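Local atomic coordinates of toll-like receptor 13 (Mus musculus, PDB entry 4Z0C), a protein that recognizes and binds bacterial 23S rRNA and signals through MYD88 and TRAF6 to activate NF-kappa-B and the inflammatory response. Residues L194-L199 against T205-S210; H273-L278 against K297-C302; Y9-H14 against L605-L610. All coordinates share one frame; numbering follows the deposited sequence.

Contact 1 of 3, residues L194-L199 against T205-S210; sequences LNFSAL and TNLSAS. With NAG (2-acetamido-2-deoxy-beta-D-glucopyranose), chain N.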
loop_
_atom_site.group_PDB
_atom_site.type_symbol
_atom_site.label_atom_id
_atom_site.label_comp_id
_atom_site.label_asym_id
_atom_site.label_seq_id
_atom_site.Cartn_x
_atom_site.Cartn_y
_atom_site.Cartn_z
ATOM N N LEU A 194 25.742 -42.523 -19.416
ATOM C CA LEU A 194 26.756 -41.497 -19.224
ATOM C C LEU A 194 28.115 -42.015 -19.701
ATOM O O LEU A 194 29.139 -41.796 -19.056
ATOM C CB LEU A 194 26.825 -41.060 -17.752
ATOM C CG LEU A 194 25.782 -40.023 -17.316
ATOM C CD1 LEU A 194 25.853 -39.742 -15.827
ATOM C CD2 LEU A 194 25.951 -38.738 -18.102
ATOM N N ASN A 195 28.111 -42.701 -20.839
ATOM C CA ASN A 195 29.319 -43.302 -21.398
ATOM C C ASN A 195 29.990 -42.366 -22.408
ATOM O O ASN A 195 29.548 -42.260 -23.555
ATOM C CB ASN A 195 28.948 -44.643 -22.057
ATOM C CG ASN A 195 30.138 -45.352 -22.681
ATOM O OD1 ASN A 195 31.284 -44.902 -22.571
ATOM N ND2 ASN A 195 29.865 -46.465 -23.362
ATOM N N PHE A 196 31.067 -41.701 -22.001
ATOM C CA PHE A 196 31.723 -40.739 -22.895
ATOM C C PHE A 196 32.984 -41.265 -23.614
ATOM O O PHE A 196 33.843 -40.478 -23.983
ATOM C CB PHE A 196 32.077 -39.443 -22.140
ATOM C CG PHE A 196 30.901 -38.544 -21.871
ATOM C CD1 PHE A 196 30.045 -38.792 -20.814
ATOM C CD2 PHE A 196 30.663 -37.437 -22.666
ATOM C CE1 PHE A 196 28.968 -37.955 -20.553
ATOM C CE2 PHE A 196 29.576 -36.600 -22.414
ATOM C CZ PHE A 196 28.729 -36.870 -21.352
ATOM N N SER A 197 33.093 -42.578 -23.806
ATOM C CA SER A 197 34.241 -43.191 -24.507
ATOM C C SER A 197 34.611 -42.525 -25.832
ATOM O O SER A 197 35.716 -42.010 -25.994
ATOM C CB SER A 197 33.955 -44.669 -24.780
ATOM O OG SER A 197 33.992 -45.418 -23.578
ATOM N N ALA A 198 33.662 -42.496 -26.759
ATOM C CA ALA A 198 33.904 -41.993 -28.107
ATOM C C ALA A 198 33.918 -40.467 -28.211
ATOM O O ALA A 198 34.001 -39.906 -29.313
ATOM C CB ALA A 198 32.874 -42.570 -29.057
ATOM N N LEU A 199 33.825 -39.792 -27.071
ATOM C CA LEU A 199 33.801 -38.336 -27.061
ATOM C C LEU A 199 34.964 -37.783 -26.244
ATOM O O LEU A 199 34.969 -37.868 -25.033
ATOM C CB LEU A 199 32.462 -37.831 -26.518
ATOM C CG LEU A 199 32.333 -36.308 -26.499
ATOM C CD1 LEU A 199 32.475 -35.755 -27.909
ATOM C CD2 LEU A 199 31.014 -35.864 -25.866
ATOM N N THR A 205 35.743 -28.838 -17.844
ATOM C CA THR A 205 35.825 -28.645 -16.390
ATOM C C THR A 205 34.485 -28.803 -15.689
ATOM O O THR A 205 34.436 -29.123 -14.512
ATOM C CB THR A 205 36.385 -27.272 -16.041
ATOM O OG1 THR A 205 35.653 -26.294 -16.776
ATOM C CG2 THR A 205 37.833 -27.159 -16.468
ATOM N N ASN A 206 33.406 -28.566 -16.421
ATOM C CA ASN A 206 32.068 -28.573 -15.858
ATOM C C ASN A 206 31.144 -29.442 -16.702
ATOM O O ASN A 206 30.932 -29.175 -17.881
ATOM C CB ASN A 206 31.486 -27.142 -15.792
ATOM C CG ASN A 206 32.157 -26.256 -14.726
ATOM O OD1 ASN A 206 33.350 -25.954 -14.814
ATOM N ND2 ASN A 206 31.372 -25.819 -13.726
ATOM N N LEU A 207 30.581 -30.471 -16.085
ATOM C CA LEU A 207 29.601 -31.319 -16.745
ATOM C C LEU A 207 28.357 -31.424 -15.907
ATOM O O LEU A 207 28.431 -31.654 -14.702
ATOM C CB LEU A 207 30.154 -32.724 -16.962
ATOM C CG LEU A 207 29.148 -33.757 -17.488
ATOM C CD1 LEU A 207 28.664 -33.427 -18.895
ATOM C CD2 LEU A 207 29.699 -35.206 -17.382
ATOM N N SER A 208 27.207 -31.276 -16.541
ATOM C CA SER A 208 25.960 -31.527 -15.841
ATOM C C SER A 208 25.123 -32.572 -16.543
ATOM O O SER A 208 24.951 -32.516 -17.757
ATOM C CB SER A 208 25.137 -30.232 -15.661
ATOM O OG SER A 208 23.904 -30.565 -15.054
ATOM N N ALA A 209 24.618 -33.532 -15.784
ATOM C CA ALA A 209 23.669 -34.492 -16.330
ATOM C C ALA A 209 22.471 -34.534 -15.402
ATOM O O ALA A 209 21.748 -35.522 -15.350
ATOM C CB ALA A 209 24.305 -35.884 -16.470
ATOM N N SER A 210 22.249 -33.428 -14.698
ATOM C CA SER A 210 21.185 -33.321 -13.708
ATOM C C SER A 210 19.769 -33.481 -14.283
ATOM O O SER A 210 19.531 -33.197 -15.451
ATOM C CB SER A 210 21.315 -31.992 -12.962
ATOM O OG SER A 210 20.295 -31.105 -13.358
HETATM C C1 NAG N . 32.057 -24.873 -12.859
HETATM C C2 NAG N . 31.014 -23.851 -12.382
HETATM C C3 NAG N . 31.583 -22.901 -11.345
HETATM C C4 NAG N . 32.191 -23.679 -10.191
HETATM C C5 NAG N . 33.241 -24.629 -10.743
HETATM C C6 NAG N . 33.829 -25.421 -9.571
HETATM C C7 NAG N . 29.304 -23.227 -13.974
HETATM C C8 NAG N . 28.774 -22.124 -14.849
HETATM N N2 NAG N . 30.517 -23.041 -13.474
HETATM O O3 NAG N . 30.559 -22.046 -10.907
HETATM O O4 NAG N . 32.800 -22.812 -9.253
HETATM O O5 NAG N . 32.697 -25.492 -11.742
HETATM O O6 NAG N . 34.890 -26.228 -10.020
HETATM O O7 NAG N . 28.648 -24.245 -13.746
#

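Contact 2 of 3, residues H273-L278 against K297-C302; sequences HLLGNL and KQLAKC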
loop_
_atom_site.group_PDB
_atom_site.type_symbol
_atom_site.label_atom_id
_atom_site.label_comp_id
_atom_site.label_asym_id
_atom_site.label_seq_id
_atom_site.Cartn_x
_atom_site.Cartn_y
_atom_site.Cartn_z
ATOM N N HIS A 273 32.609 -44.344 -0.084
ATOM C CA HIS A 273 33.589 -45.117 -0.860
ATOM C C HIS A 273 34.023 -44.339 -2.100
ATOM O O HIS A 273 35.189 -44.380 -2.496
ATOM C CB HIS A 273 33.075 -46.517 -1.254
ATOM C CG HIS A 273 34.062 -47.304 -2.059
ATOM N ND1 HIS A 273 35.312 -47.638 -1.580
ATOM C CD2 HIS A 273 34.012 -47.770 -3.330
ATOM C CE1 HIS A 273 35.978 -48.297 -2.511
ATOM N NE2 HIS A 273 35.211 -48.390 -3.584
ATOM N N LEU A 274 33.072 -43.630 -2.699
ATOM C CA LEU A 274 33.352 -42.757 -3.833
ATOM C C LEU A 274 34.104 -41.507 -3.386
ATOM O O LEU A 274 35.249 -41.280 -3.782
ATOM C CB LEU A 274 32.047 -42.345 -4.522
ATOM C CG LEU A 274 32.135 -41.322 -5.654
ATOM C CD1 LEU A 274 33.072 -41.820 -6.760
ATOM C CD2 LEU A 274 30.755 -41.023 -6.198
ATOM N N LEU A 275 33.441 -40.710 -2.552
ATOM C CA LEU A 275 33.921 -39.390 -2.145
ATOM C C LEU A 275 35.270 -39.438 -1.421
ATOM O O LEU A 275 36.083 -38.512 -1.546
ATOM C CB LEU A 275 32.873 -38.705 -1.257
ATOM C CG LEU A 275 31.901 -37.730 -1.921
ATOM C CD1 LEU A 275 31.417 -38.228 -3.280
ATOM C CD2 LEU A 275 30.728 -37.467 -0.996
ATOM N N GLY A 276 35.485 -40.500 -0.643
ATOM C CA GLY A 276 36.708 -40.657 0.124
ATOM C C GLY A 276 37.966 -40.766 -0.724
ATOM O O GLY A 276 39.074 -40.526 -0.237
ATOM N N ASN A 277 37.800 -41.114 -1.996
ATOM C CA ASN A 277 38.938 -41.236 -2.914
ATOM C C ASN A 277 39.081 -40.104 -3.927
ATOM O O ASN A 277 39.739 -40.267 -4.954
ATOM C CB ASN A 277 38.894 -42.574 -3.631
ATOM C CG ASN A 277 39.231 -43.729 -2.714
ATOM O OD1 ASN A 277 40.270 -43.729 -2.050
ATOM N ND2 ASN A 277 38.324 -44.693 -2.626
ATOM N N LEU A 278 38.461 -38.961 -3.642
ATOM C CA LEU A 278 38.603 -37.799 -4.507
ATOM C C LEU A 278 39.367 -36.714 -3.757
ATOM O O LEU A 278 38.779 -35.936 -3.011
ATOM C CB LEU A 278 37.224 -37.310 -4.939
ATOM C CG LEU A 278 36.358 -38.412 -5.550
ATOM C CD1 LEU A 278 34.926 -37.940 -5.718
ATOM C CD2 LEU A 278 36.944 -38.861 -6.876
ATOM N N LYS A 297 27.641 -37.249 10.106
ATOM C CA LYS A 297 28.793 -37.713 10.880
ATOM C C LYS A 297 29.662 -38.660 10.051
ATOM O O LYS A 297 30.894 -38.618 10.117
ATOM C CB LYS A 297 28.340 -38.415 12.170
ATOM C CG LYS A 297 28.019 -37.483 13.339
ATOM C CD LYS A 297 27.245 -38.219 14.424
ATOM C CE LYS A 297 27.002 -37.338 15.654
ATOM N NZ LYS A 297 26.177 -38.008 16.705
ATOM N N GLN A 298 29.018 -39.511 9.263
ATOM C CA GLN A 298 29.761 -40.426 8.416
ATOM C C GLN A 298 30.488 -39.664 7.313
ATOM O O GLN A 298 31.690 -39.854 7.110
ATOM C CB GLN A 298 28.829 -41.470 7.806
ATOM C CG GLN A 298 27.945 -42.169 8.823
ATOM C CD GLN A 298 27.162 -43.311 8.212
ATOM O OE1 GLN A 298 25.930 -43.335 8.265
ATOM N NE2 GLN A 298 27.877 -44.275 7.628
ATOM N N LEU A 299 29.757 -38.772 6.646
ATOM C CA LEU A 299 30.294 -37.932 5.589
ATOM C C LEU A 299 31.532 -37.188 6.069
ATOM O O LEU A 299 32.543 -37.158 5.379
ATOM C CB LEU A 299 29.224 -36.941 5.131
ATOM C CG LEU A 299 29.553 -35.965 4.003
ATOM C CD1 LEU A 299 30.064 -36.693 2.764
ATOM C CD2 LEU A 299 28.317 -35.142 3.658
ATOM N N ALA A 300 31.461 -36.634 7.276
ATOM C CA ALA A 300 32.584 -35.903 7.866
ATOM C C ALA A 300 33.898 -36.696 7.934
ATOM O O ALA A 300 34.979 -36.111 7.978
ATOM C CB ALA A 300 32.206 -35.409 9.247
ATOM N N LYS A 301 33.797 -38.024 7.958
ATOM C CA LYS A 301 34.971 -38.898 7.994
ATOM C C LYS A 301 35.564 -39.148 6.604
ATOM O O LYS A 301 36.779 -39.157 6.427
ATOM C CB LYS A 301 34.610 -40.226 8.670
ATOM C CG LYS A 301 34.546 -40.134 10.180
ATOM C CD LYS A 301 33.322 -40.831 10.750
ATOM C CE LYS A 301 33.493 -42.330 10.860
ATOM N NZ LYS A 301 32.475 -42.886 11.806
ATOM N N CYS A 302 34.686 -39.302 5.618
ATOM C CA CYS A 302 35.071 -39.610 4.247
ATOM C C CYS A 302 35.692 -38.458 3.496
ATOM O O CYS A 302 36.074 -38.612 2.337
ATOM C CB CYS A 302 33.838 -40.040 3.454
ATOM S SG CYS A 302 33.245 -41.680 3.860
#

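Contact 3 of 3, residues Y9-H14 against L605-L610; sequences YEFDIH and LKILRL. With nucleotides of chain C.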
loop_
_atom_site.group_PDB
_atom_site.type_symbol
_atom_site.label_atom_id
_atom_site.label_comp_id
_atom_site.label_asym_id
_atom_site.label_seq_id
_atom_site.Cartn_x
_atom_site.Cartn_y
_atom_site.Cartn_z
ATOM N N TYR A 9 18.506 4.944 -27.146
ATOM C CA TYR A 9 18.645 4.960 -25.700
ATOM C C TYR A 9 19.152 6.330 -25.262
ATOM O O TYR A 9 20.081 6.871 -25.827
ATOM C CB TYR A 9 19.612 3.846 -25.278
ATOM C CG TYR A 9 20.049 3.850 -23.833
ATOM C CD1 TYR A 9 19.119 3.916 -22.784
ATOM C CD2 TYR A 9 21.399 3.742 -23.510
ATOM C CE1 TYR A 9 19.543 3.913 -21.459
ATOM C CE2 TYR A 9 21.825 3.719 -22.192
ATOM C CZ TYR A 9 20.903 3.798 -21.174
ATOM O OH TYR A 9 21.374 3.777 -19.875
ATOM N N GLU A 10 18.551 6.865 -24.221
ATOM C CA GLU A 10 18.791 8.233 -23.799
ATOM C C GLU A 10 20.262 8.526 -23.451
ATOM O O GLU A 10 20.728 9.650 -23.623
ATOM C CB GLU A 10 17.835 8.551 -22.622
ATOM C CG GLU A 10 16.831 7.389 -22.380
ATOM C CD GLU A 10 15.533 7.814 -21.703
ATOM O OE1 GLU A 10 15.578 8.539 -20.683
ATOM O OE2 GLU A 10 14.453 7.394 -22.179
ATOM N N PHE A 11 20.991 7.526 -22.972
ATOM C CA PHE A 11 22.352 7.751 -22.490
ATOM C C PHE A 11 23.422 7.096 -23.367
ATOM O O PHE A 11 24.594 7.057 -22.992
ATOM C CB PHE A 11 22.501 7.325 -21.024
ATOM C CG PHE A 11 21.480 7.959 -20.116
ATOM C CD1 PHE A 11 21.491 9.339 -19.890
ATOM C CD2 PHE A 11 20.495 7.191 -19.502
ATOM C CE1 PHE A 11 20.539 9.932 -19.084
ATOM C CE2 PHE A 11 19.534 7.792 -18.673
ATOM C CZ PHE A 11 19.563 9.149 -18.461
ATOM N N ASP A 12 23.015 6.553 -24.513
ATOM C CA ASP A 12 23.970 6.119 -25.545
ATOM C C ASP A 12 23.293 6.013 -26.927
ATOM O O ASP A 12 22.562 5.044 -27.174
ATOM C CB ASP A 12 24.608 4.799 -25.150
ATOM C CG ASP A 12 25.812 4.390 -26.068
ATOM O OD1 ASP A 12 25.914 4.801 -27.250
ATOM O OD2 ASP A 12 26.695 3.668 -25.570
ATOM N N ILE A 13 23.541 7.001 -27.809
ATOM C CA ILE A 13 22.956 7.033 -29.168
ATOM C C ILE A 13 23.191 5.745 -30.003
ATOM O O ILE A 13 22.455 5.469 -30.957
ATOM C CB ILE A 13 23.433 8.284 -30.013
ATOM C CG1 ILE A 13 24.954 8.297 -30.208
ATOM C CG2 ILE A 13 22.987 9.602 -29.385
ATOM C CD1 ILE A 13 25.443 9.384 -31.195
ATOM N N HIS A 14 24.207 4.961 -29.653
ATOM C CA HIS A 14 24.510 3.721 -30.392
ATOM C C HIS A 14 23.582 2.546 -30.025
ATOM O O HIS A 14 23.648 1.473 -30.635
ATOM C CB HIS A 14 25.964 3.317 -30.155
ATOM C CG HIS A 14 26.943 4.387 -30.512
ATOM N ND1 HIS A 14 27.507 5.224 -29.573
ATOM C CD2 HIS A 14 27.435 4.780 -31.709
ATOM C CE1 HIS A 14 28.314 6.079 -30.175
ATOM N NE2 HIS A 14 28.284 5.834 -31.472
ATOM N N LEU A 605 20.987 20.595 -13.641
ATOM C CA LEU A 605 20.094 19.487 -13.951
ATOM C C LEU A 605 20.417 18.868 -15.318
ATOM O O LEU A 605 20.480 19.567 -16.324
ATOM C CB LEU A 605 18.625 19.920 -13.883
ATOM C CG LEU A 605 17.582 18.782 -13.844
ATOM C CD1 LEU A 605 17.620 18.019 -12.539
ATOM C CD2 LEU A 605 16.173 19.287 -14.110
ATOM N N LYS A 606 20.621 17.550 -15.353
ATOM C CA LYS A 606 20.881 16.869 -16.616
ATOM C C LYS A 606 19.666 16.100 -17.107
ATOM O O LYS A 606 19.522 15.860 -18.311
ATOM C CB LYS A 606 22.048 15.910 -16.485
ATOM C CG LYS A 606 23.396 16.553 -16.247
ATOM C CD LYS A 606 24.392 15.472 -15.796
ATOM C CE LYS A 606 25.842 15.886 -16.010
ATOM N NZ LYS A 606 26.326 15.493 -17.355
ATOM N N ILE A 607 18.820 15.674 -16.165
ATOM C CA ILE A 607 17.662 14.835 -16.477
ATOM C C ILE A 607 16.373 15.352 -15.809
ATOM O O ILE A 607 16.365 15.676 -14.629
ATOM C CB ILE A 607 17.892 13.380 -16.031
ATOM C CG1 ILE A 607 19.182 12.813 -16.644
ATOM C CG2 ILE A 607 16.677 12.538 -16.392
ATOM C CD1 ILE A 607 19.764 11.624 -15.881
ATOM N N LEU A 608 15.297 15.461 -16.582
ATOM C CA LEU A 608 14.020 15.922 -16.067
ATOM C C LEU A 608 12.920 15.088 -16.695
ATOM O O LEU A 608 12.737 15.105 -17.917
ATOM C CB LEU A 608 13.796 17.419 -16.361
ATOM C CG LEU A 608 12.391 17.936 -16.005
ATOM C CD1 LEU A 608 12.089 17.788 -14.525
ATOM C CD2 LEU A 608 12.189 19.366 -16.453
ATOM N N ARG A 609 12.219 14.339 -15.847
ATOM C CA ARG A 609 11.093 13.507 -16.262
ATOM C C ARG A 609 9.795 13.939 -15.588
ATOM O O ARG A 609 9.685 13.984 -14.359
ATOM C CB ARG A 609 11.389 12.023 -16.002
ATOM C CG ARG A 609 12.466 11.465 -16.930
ATOM C CD ARG A 609 12.908 10.072 -16.516
ATOM N NE ARG A 609 13.817 9.480 -17.490
ATOM C CZ ARG A 609 14.557 8.401 -17.263
ATOM N NH1 ARG A 609 14.493 7.785 -16.086
ATOM N NH2 ARG A 609 15.356 7.928 -18.218
ATOM N N LEU A 610 8.831 14.285 -16.423
ATOM C CA LEU A 610 7.560 14.841 -15.997
ATOM C C LEU A 610 6.496 14.063 -16.738
ATOM O O LEU A 610 5.553 14.643 -17.261
ATOM C CB LEU A 610 7.503 16.318 -16.378
ATOM C CG LEU A 610 7.598 17.409 -15.302
ATOM C CD1 LEU A 610 8.526 17.040 -14.163
ATOM C CD2 LEU A 610 7.982 18.760 -15.893
ATOM P P A C 6 16.392 4.345 -17.577
ATOM O OP1 A C 6 17.229 3.425 -16.763
ATOM O OP2 A C 6 16.707 5.784 -17.476
ATOM O "O5'" A C 6 16.439 3.844 -19.085
ATOM C "C5'" A C 6 15.663 4.468 -20.113
ATOM C "C4'" A C 6 15.215 3.465 -21.154
ATOM O "O4'" A C 6 16.386 2.834 -21.755
ATOM C "C3'" A C 6 14.363 2.323 -20.622
ATOM O "O3'" A C 6 13.508 1.882 -21.671
ATOM C "C2'" A C 6 15.403 1.240 -20.326
ATOM O "O2'" A C 6 14.891 -0.073 -20.297
ATOM C "C1'" A C 6 16.381 1.432 -21.483
ATOM N N9 A C 6 17.769 1.072 -21.187
ATOM C C8 A C 6 18.448 1.175 -19.991
ATOM N N7 A C 6 19.723 0.831 -20.078
ATOM C C5 A C 6 19.905 0.509 -21.417
ATOM C C6 A C 6 21.031 0.086 -22.155
ATOM N N6 A C 6 22.237 -0.094 -21.623
ATOM N N1 A C 6 20.875 -0.146 -23.479
ATOM C C2 A C 6 19.661 0.048 -24.016
ATOM N N3 A C 6 18.528 0.438 -23.433
ATOM C C4 A C 6 18.715 0.660 -22.116
ATOM P P A C 5 13.894 -0.723 -14.727
ATOM O OP1 A C 5 14.521 -1.472 -15.830
ATOM O OP2 A C 5 14.637 -0.485 -13.466
ATOM O "O5'" A C 5 13.516 0.743 -15.214
ATOM C "C5'" A C 5 13.049 1.006 -16.526
ATOM C "C4'" A C 5 13.152 2.472 -16.824
ATOM O "O4'" A C 5 12.025 3.144 -16.204
ATOM C "C3'" A C 5 14.414 3.155 -16.290
ATOM O "O3'" A C 5 14.837 4.185 -17.189
ATOM C "C2'" A C 5 13.945 3.763 -14.960
ATOM O "O2'" A C 5 14.651 4.915 -14.533
ATOM C "C1'" A C 5 12.475 4.079 -15.236
ATOM N N9 A C 5 11.631 3.909 -14.053
ATOM C C8 A C 5 10.764 2.869 -13.817
ATOM N N7 A C 5 10.126 2.967 -12.672
ATOM C C5 A C 5 10.603 4.145 -12.129
ATOM C C6 A C 5 10.316 4.792 -10.925
ATOM N N6 A C 5 9.454 4.301 -10.035
ATOM N N1 A C 5 10.948 5.956 -10.666
ATOM C C2 A C 5 11.812 6.417 -11.572
ATOM N N3 A C 5 12.170 5.890 -12.740
ATOM C C4 A C 5 11.516 4.745 -12.969
HETATM O O HOH W 1 13.118 10.057 -20.735
#

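Contact 1 of 3, residues L194-L199 against T205-S210
L207 and A209 of the strand segment 205-210 turn their side chains inward and meet F196 and L194, which point back at them from segment 194-199. The four residues are buried, and the two pairs form separate apolar contacts. At one, the methyl carbon CD2 of L194 lies 3.7 Å from A209 CB; with L194 CG beside the backbone N (chi1 -82°), the branch reaches across toward the small alanine. At the other, F196 presents the far end of its ring, CZ standing 4.2 Å from L207 CD1, and the methyl approaches the ring obliquely. In this leucine-rich-repeat solenoid the four side chains fill the apolar interior between the outer part of LRR 7 and strand 206-208 of LRR 8, which runs parallel to strands 183-185 and 230-232. L207 accordingly also packs on L184 and L231, and F196 on F186. Alternate residues of the strand face away from this interior, and N206 carries a glycan there, its ND2 bonded to NAG C1. Just before the turn from F196 to L199, N195 OD1 takes S197 OG at 2.9 Å on an in-plane lone pair and S197 N at 3.2 Å from above the carbonyl plane, the latter bond making an Asx turn.

Contact 2 of 3, residues H273-L278 against K297-C302
G276 and C302 bring the two backbones together, their CA atoms 4.6 Å apart between the helical segments 273-278 and 297-302. The closest approach is made by backbone atoms: G276 CA lies 3.1 Å from C302 O, and the angle of 146° at the hydrogen fits a CA-H...O contact. C302 has the largest buried surface of the contact, and its side chain starts out toward the first segment; its SG is joined in a disulfide to C272, the residue immediately preceding H273. The covalent link and the backbone contact thus fasten the same two helical pieces, 268-275 and 293-302. Both belong to the row of connecting elements behind the parallel strands of the leucine-rich-repeat solenoid, and 293-302 overlaps LRR 11. Nearer the strands, L275 CD2 meets L299 CD1 at 3.9 Å, the two side chains running at a slant to each other. L299 CG is anti to the backbone N (chi1 -179°), which swings CD1 over to the leucine opposite. Both leucines also rest on L284 of strand 283-285, while L275 reaches M254 of strand 253-255. G276 itself lies in a type I turn from L275 to L278, in which L278 N is bonded to L275 O at 3.2 Å; one residue earlier, N277 N bonds L274 O at 3.1 Å.

Contact 3 of 3, residues Y9-H14 against L605-L610
E10 and R609 meet in a salt bridge, their side chains reaching toward each other from the two segments. R609 NH2 donates to E10 OE1 at 2.5 Å. The acceptor lies in the guanidinium plane, whereas the nitrogen meets the carboxylate from above, 48° out of its plane; the two planes stand 76° apart. A water donates to E10 OE1 and is weakly bonded by R609 NE.

The same guanidinium also donates to the RNA. NH2 gives a nearly straight bond (169°) to OP2 of adenosine 6 of chain C at 2.6 Å, while NH1 reaches that same oxygen and O2' of adenosine 5 of chain C only weakly. The arginine chain is extended from CG to NE, carrying the guanidinium from strand 607-609 of LRR 24 to the phosphate.

Apolar packing is made by F11 and I607: F11 CZ lies 3.6 Å from I607 CD1, the two side chains roughly perpendicular.

Aromatic contacts with the RNA come from Y9 and F11. Y9 lays one ring face against the base of adenosine 6, with CZ 3.4 Å from its C5, and OP2 of the same nucleotide sits at the edge of the F11 ring, near its plane.

The bridge forms where the curved solenoid brings the N-terminal turn from Y9 to D12 back against a repeat almost 600 residues later. Since R609 NH2 bonds both the E10 carboxylate and the adenosine 6 phosphate, the two anions probably share its positive charge, and E10 probably helps to orient the guanidinium toward the phosphate. Turn, repeat and RNA therefore meet at one group, consistent with the RNA helping to hold the N-terminal turn against LRR 24.

From the N terminus, the chain first passes the turn of contact 3, whose partner comes only at 605-610, so the loop it closes takes in most of the ectodomain. Nested inside that loop are contact 1, a short closure between LRR 7 and LRR 8, and then contact 2, which joins helices 268-275 and 293-302; the two follow in series and do not cross. Their centres are about 23 Å apart and lie about 49 and 58 Å from the centre of contact 3, on the opposite side of the chain's centre. Contacts 1 and 2 thus tie successive coils of the solenoid locally, whereas contact 3 brings the N-terminal turn against LRR 24, far along the chain.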